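Local coordinates for Alr3699 protein (Nostoc sp., PDB 4XSR) that belongs to the GT-B clan of glycosyltransferase-like proteins, with two Rossmann-like domains, and holds uridine-5'-diphosphate-glucose bound in the model, at residues G210-L215 / D284-T289; I238-A243 / G271-I276. One frame throughout, in Å; residues are numbered along the deposited sequence.

Contact 1 of 2, residues G210-L215 / D284-T289. With UPG (uridine-5'-diphosphate-glucose), chain J.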
# COMPACT_ATOMS: atom_id res chain seq x y z
N GLY B 210 29.59 28.58 13.22
CA GLY B 210 28.26 28.00 13.39
C GLY B 210 27.95 26.91 12.37
O GLY B 210 28.25 27.05 11.19
N HIS B 211 27.35 25.83 12.86
CA HIS B 211 26.88 24.69 12.07
C HIS B 211 25.37 24.61 12.31
O HIS B 211 24.94 24.69 13.46
CB HIS B 211 27.56 23.45 12.60
CG HIS B 211 27.59 22.30 11.65
ND1 HIS B 211 26.45 21.61 11.28
CD2 HIS B 211 28.62 21.68 11.04
CE1 HIS B 211 26.78 20.63 10.46
NE2 HIS B 211 28.09 20.65 10.29
N PHE B 212 24.57 24.53 11.25
CA PHE B 212 23.14 24.62 11.37
C PHE B 212 22.41 23.43 10.75
O PHE B 212 21.22 23.48 10.46
CB PHE B 212 22.64 25.94 10.81
CG PHE B 212 23.20 27.16 11.54
CD1 PHE B 212 24.50 27.62 11.29
CD2 PHE B 212 22.42 27.86 12.44
CE1 PHE B 212 25.00 28.73 11.95
CE2 PHE B 212 22.92 28.97 13.10
CZ PHE B 212 24.21 29.41 12.86
N SER B 213 23.09 22.31 10.64
CA SER B 213 22.46 21.11 10.12
C SER B 213 21.84 20.29 11.26
O SER B 213 22.34 20.29 12.41
CB SER B 213 23.49 20.23 9.38
OG SER B 213 24.08 20.90 8.26
N ARG B 214 20.78 19.55 10.94
CA ARG B 214 20.27 18.56 11.86
C ARG B 214 21.38 17.60 12.21
O ARG B 214 22.37 17.47 11.49
CB ARG B 214 19.08 17.82 11.26
CG ARG B 214 19.45 16.77 10.21
CD ARG B 214 18.25 16.38 9.33
NE ARG B 214 18.48 15.12 8.59
CZ ARG B 214 18.05 14.89 7.34
NH1 ARG B 214 17.38 15.80 6.66
NH2 ARG B 214 18.30 13.73 6.76
N LEU B 215 21.22 16.91 13.34
CA LEU B 215 22.24 15.98 13.81
C LEU B 215 22.02 14.59 13.19
O LEU B 215 21.19 13.82 13.65
CB LEU B 215 22.22 15.93 15.33
CG LEU B 215 22.24 17.30 16.02
CD1 LEU B 215 22.11 17.15 17.52
CD2 LEU B 215 23.50 18.10 15.69
N ASP B 284 31.01 34.05 13.01
CA ASP B 284 31.97 34.67 12.14
C ASP B 284 32.10 33.87 10.85
O ASP B 284 32.34 34.46 9.79
CB ASP B 284 33.28 34.80 12.91
CG ASP B 284 33.11 35.74 14.10
OD1 ASP B 284 32.80 36.93 13.85
OD2 ASP B 284 33.17 35.25 15.25
N LEU B 285 31.90 32.56 10.93
CA LEU B 285 31.89 31.66 9.80
C LEU B 285 30.77 30.60 9.93
O LEU B 285 30.69 29.92 10.94
CB LEU B 285 33.23 30.94 9.75
CG LEU B 285 33.40 29.90 8.65
CD1 LEU B 285 33.43 30.56 7.29
CD2 LEU B 285 34.69 29.12 8.87
N VAL B 286 29.92 30.45 8.92
CA VAL B 286 29.00 29.31 8.87
C VAL B 286 29.63 28.11 8.16
O VAL B 286 30.18 28.24 7.06
CB VAL B 286 27.67 29.70 8.23
CG1 VAL B 286 26.74 28.49 8.17
CG2 VAL B 286 27.02 30.83 9.01
N ALA B 287 29.57 26.94 8.79
CA ALA B 287 30.14 25.72 8.23
C ALA B 287 29.06 24.65 7.89
O ALA B 287 28.22 24.30 8.73
CB ALA B 287 31.16 25.11 9.18
N HIS B 288 29.10 24.18 6.64
CA HIS B 288 28.35 23.05 6.13
C HIS B 288 29.41 22.01 5.83
O HIS B 288 30.39 22.31 5.14
CB HIS B 288 27.57 23.44 4.88
CG HIS B 288 27.04 22.27 4.12
ND1 HIS B 288 27.77 21.61 3.16
CD2 HIS B 288 25.86 21.61 4.21
CE1 HIS B 288 27.07 20.60 2.68
NE2 HIS B 288 25.90 20.59 3.29
N THR B 289 29.24 20.81 6.38
CA THR B 289 30.27 19.78 6.40
C THR B 289 29.77 18.37 6.10
O THR B 289 30.42 17.39 6.48
CB THR B 289 30.98 19.75 7.78
OG1 THR B 289 30.05 19.32 8.81
CG2 THR B 289 31.54 21.13 8.11
N1 UPG J . 17.19 24.91 10.90
C2 UPG J . 16.39 25.43 11.92
N3 UPG J . 16.74 25.22 13.18
C4 UPG J . 17.84 24.54 13.51
C5 UPG J . 18.67 24.03 12.50
C6 UPG J . 18.31 24.22 11.19
O2 UPG J . 15.33 26.08 11.68
O4 UPG J . 18.12 24.37 14.72
C1C UPG J . 16.83 25.10 9.50
C2C UPG J . 17.91 25.81 8.69
O2C UPG J . 17.78 27.24 8.84
C3C UPG J . 17.58 25.26 7.30
C4C UPG J . 17.05 23.84 7.55
O4C UPG J . 16.71 23.80 8.92
O3C UPG J . 16.55 26.07 6.73
C5C UPG J . 18.03 22.69 7.27
O5C UPG J . 18.16 22.66 5.85
PA UPG J . 18.94 21.53 5.06
O1A UPG J . 19.10 22.04 3.67
O2A UPG J . 20.06 20.95 5.84
O3A UPG J . 17.65 20.49 4.96
PB UPG J . 17.62 18.86 4.98
O1B UPG J . 16.93 18.56 6.26
O2B UPG J . 18.92 18.19 4.78
O3B UPG J . 16.53 18.71 3.78
C1' UPG J . 16.60 18.26 2.42
C2' UPG J . 17.95 18.14 1.75
C3' UPG J . 18.69 19.50 1.66
C4' UPG J . 17.80 20.52 0.93
C5' UPG J . 16.41 20.47 1.53
C6' UPG J . 15.42 21.37 0.86
O2' UPG J . 18.68 17.06 2.33
O3' UPG J . 19.92 19.30 0.93
O4' UPG J . 18.27 21.86 1.07
O5' UPG J . 15.87 19.15 1.54
O6' UPG J . 15.41 21.17 -0.54
O HOH W 1 25.48 23.95 8.77
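The H211 imidazole lies with one face under the backbone carbonyl of A287, whose O sits 3.5 Å from CD2, nearer the rim of the ring than its middle. With CG anti to the backbone N (chi1 -160°) the ring reaches across to T289, just past the end of strand 285-287. There NE2 gives its N-H to T289 OG1 at 2.8 Å, only 3° out of the ring plane. The same OG1 is also hydrogen-bonded to G220 O, so the threonine hydroxyl ties the histidine edge to the loop before helix 221-228. At the other ring nitrogen, ND1 takes a long, weak bond from S213 N, which may help to set the ring's rotation. Behind the histidine the strands pair in parallel: G210 N donates to L285 O at 2.9 Å, and G210 O receives A287 N at 2.7 Å. Past H211 the two chains part, and a water bridges them, accepting from F212 N and donating to A287 O. F212 crosses V286 at about a right angle, CD1 lying 3.9 Å from CG1. Its carbonyl O meets uracil C6 of UPG at 3.1 Å, and R214 NH1 bonds to phosphate oxygen O1B at 2.8 Å. H288, whose CB leaves the backbone away from 210-215, hydrogen-bonds through NE2 to E294 OE1, and E294 is itself a UPG partner. In the parallel sheet the buried pair 207-211 and 285-287 is central; helix 276-281 packs on F212 and V286, while helix 221-228 touches H211 through Q221 and L224.

Contact 2 of 2, residues I238-A243 / G271-I276. With UPG (uridine-5'-diphosphate-glucose), chain J.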
# COMPACT_ATOMS: atom_id res chain seq x y z
N ILE B 238 29.30 26.73 17.56
CA ILE B 238 27.95 26.41 17.97
C ILE B 238 27.28 25.44 16.97
O ILE B 238 27.21 25.72 15.77
CB ILE B 238 27.10 27.65 18.21
CG1 ILE B 238 26.98 28.49 16.95
CG2 ILE B 238 27.74 28.49 19.32
CD1 ILE B 238 25.86 29.50 17.02
N LEU B 239 26.85 24.30 17.49
CA LEU B 239 26.05 23.31 16.76
C LEU B 239 24.59 23.53 17.04
O LEU B 239 24.13 23.29 18.16
CB LEU B 239 26.44 21.91 17.19
CG LEU B 239 27.94 21.62 17.11
CD1 LEU B 239 28.21 20.13 17.24
CD2 LEU B 239 28.52 22.15 15.82
N VAL B 240 23.88 24.01 16.02
CA VAL B 240 22.48 24.33 16.10
C VAL B 240 21.72 23.30 15.29
O VAL B 240 22.05 23.05 14.12
CB VAL B 240 22.19 25.73 15.54
CG1 VAL B 240 20.75 26.15 15.80
CG2 VAL B 240 23.14 26.77 16.14
N GLY B 241 20.69 22.72 15.91
CA GLY B 241 19.94 21.58 15.36
C GLY B 241 19.64 20.52 16.39
O GLY B 241 20.06 20.60 17.55
N ASP B 242 18.92 19.49 15.96
CA ASP B 242 18.56 18.36 16.83
C ASP B 242 18.63 17.09 16.03
O ASP B 242 18.55 17.14 14.81
CB ASP B 242 17.12 18.55 17.33
CG ASP B 242 16.84 17.85 18.66
OD1 ASP B 242 17.69 17.05 19.13
OD2 ASP B 242 15.75 18.13 19.21
N ALA B 243 18.76 15.95 16.70
CA ALA B 243 18.49 14.66 16.05
C ALA B 243 16.97 14.53 15.80
O ALA B 243 16.20 14.38 16.72
CB ALA B 243 18.99 13.53 16.89
N GLY B 271 20.44 22.90 20.46
CA GLY B 271 19.21 22.26 20.02
C GLY B 271 18.52 22.99 18.88
O GLY B 271 19.09 23.84 18.23
N PHE B 272 17.26 22.65 18.64
CA PHE B 272 16.58 23.19 17.51
C PHE B 272 16.16 24.59 17.80
O PHE B 272 15.40 24.81 18.71
CB PHE B 272 15.37 22.34 17.10
CG PHE B 272 14.95 22.58 15.66
CD1 PHE B 272 15.55 21.87 14.62
CD2 PHE B 272 14.01 23.54 15.36
CE1 PHE B 272 15.20 22.11 13.30
CE2 PHE B 272 13.63 23.77 14.05
CZ PHE B 272 14.23 23.07 13.02
N ARG B 273 16.62 25.54 17.00
CA ARG B 273 16.33 26.95 17.21
C ARG B 273 15.52 27.50 16.08
O ARG B 273 15.61 27.03 14.96
CB ARG B 273 17.62 27.72 17.35
CG ARG B 273 18.41 27.36 18.59
CD ARG B 273 17.83 28.05 19.82
NE ARG B 273 18.13 29.48 19.85
CZ ARG B 273 18.96 30.08 20.71
NH1 ARG B 273 19.16 31.39 20.61
NH2 ARG B 273 19.60 29.41 21.66
N ALA B 274 14.68 28.48 16.39
CA ALA B 274 13.93 29.23 15.39
C ALA B 274 14.67 30.49 14.93
O ALA B 274 14.40 31.00 13.86
CB ALA B 274 12.56 29.60 15.92
N ASP B 275 15.64 30.98 15.70
CA ASP B 275 16.26 32.32 15.44
C ASP B 275 17.55 32.17 14.62
O ASP B 275 18.62 32.63 15.02
CB ASP B 275 16.51 33.08 16.77
CG ASP B 275 17.42 32.31 17.71
OD1 ASP B 275 17.39 31.07 17.66
OD2 ASP B 275 18.20 32.94 18.46
N ILE B 276 17.43 31.55 13.45
CA ILE B 276 18.58 31.21 12.62
C ILE B 276 19.30 32.41 11.97
O ILE B 276 20.53 32.44 11.96
CB ILE B 276 18.21 30.20 11.52
CG1 ILE B 276 17.63 28.90 12.14
CG2 ILE B 276 19.44 29.84 10.70
CD1 ILE B 276 18.48 28.29 13.25
N1 UPG J . 17.19 24.91 10.90
C2 UPG J . 16.39 25.43 11.92
N3 UPG J . 16.74 25.22 13.18
C4 UPG J . 17.84 24.54 13.51
C5 UPG J . 18.67 24.03 12.50
C6 UPG J . 18.31 24.22 11.19
O2 UPG J . 15.33 26.08 11.68
O4 UPG J . 18.12 24.37 14.72
C1C UPG J . 16.83 25.10 9.50
C2C UPG J . 17.91 25.81 8.69
O2C UPG J . 17.78 27.24 8.84
C3C UPG J . 17.58 25.26 7.30
C4C UPG J . 17.05 23.84 7.55
O4C UPG J . 16.71 23.80 8.92
O3C UPG J . 16.55 26.07 6.73
C5C UPG J . 18.03 22.69 7.27
O5C UPG J . 18.16 22.66 5.85
PA UPG J . 18.94 21.53 5.06
O1A UPG J . 19.10 22.04 3.67
O2A UPG J . 20.06 20.95 5.84
O3A UPG J . 17.65 20.49 4.96
PB UPG J . 17.62 18.86 4.98
O1B UPG J . 16.93 18.56 6.26
O2B UPG J . 18.92 18.19 4.78
O3B UPG J . 16.53 18.71 3.78
C1' UPG J . 16.60 18.26 2.42
C2' UPG J . 17.95 18.14 1.75
C3' UPG J . 18.69 19.50 1.66
C4' UPG J . 17.80 20.52 0.93
C5' UPG J . 16.41 20.47 1.53
C6' UPG J . 15.42 21.37 0.86
O2' UPG J . 18.68 17.06 2.33
O3' UPG J . 19.92 19.30 0.93
O4' UPG J . 18.27 21.86 1.07
O5' UPG J . 15.87 19.15 1.54
O6' UPG J . 15.41 21.17 -0.54
O HOH W 2 22.29 21.36 18.93
O HOH W 3 15.78 21.13 20.50
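One face of the F272 ring carries the uracil of UPG, with N3 3.3 Å above the ring plane and displaced toward the rim near CZ; the backbone N of D242 lies at the ring's edge. CG stands anti to the backbone N (chi1 -159°), which brings the phenyl under the base, the two planes nearly parallel. I276 CD1 covers the opposite face of the uracil, 3.5 Å from N3. The base is read by the backbone of R273: its N donates to UPG O4 at 3.0 Å, nearly straight at 167°, and its O accepts from UPG N3 at 2.8 Å. V240 CG1 lies against O4 as well as R273 CB and I276 CD1. The R273 side chain turns away from the base, bent at chi2 and chi3, and grips D275 side-on: NE donates to OD1 and NH1 to OD2, both met on the syn side, a two-pronged salt bridge. The two segments are joined directly by G241 N to G271 O at 3.0 Å, the donor standing well above the carbonyl plane. A water stitches the strand ends further, donating to L239 O and G241 O and accepting from G271 N, while a second links D242 OD2 with F272 N. G241 and G271 both adopt positive phi, conformations that glycine accommodates readily. Loops at the C-terminal ends of parallel strands thus form a uracil pocket, the nucleotide site expected in the C-terminal Rossmann-like domain of a GT-B protein.

Contacts 1 and 2 lie about 10 Å apart, centre to centre, in the second Rossmann-like domain. Along the chain, contact 2 is nested within the loop that contact 1 closes: 210-215 comes first, then 238-243, 271-276 and 284-289. Strands 207-211 and 235-240 are neighbours in the six-stranded parallel sheet, and H211 joins them, its N and O lying 2.9 Å from I238 O and V240 N respectively, probable hydrogen bonds. Strands 285-287 and 267-271 flank this pair. Both contacts reach UPG: contact 2 holds the uracil, contact 1 meets the base and diphosphate, so successive strand ends line one ligand site.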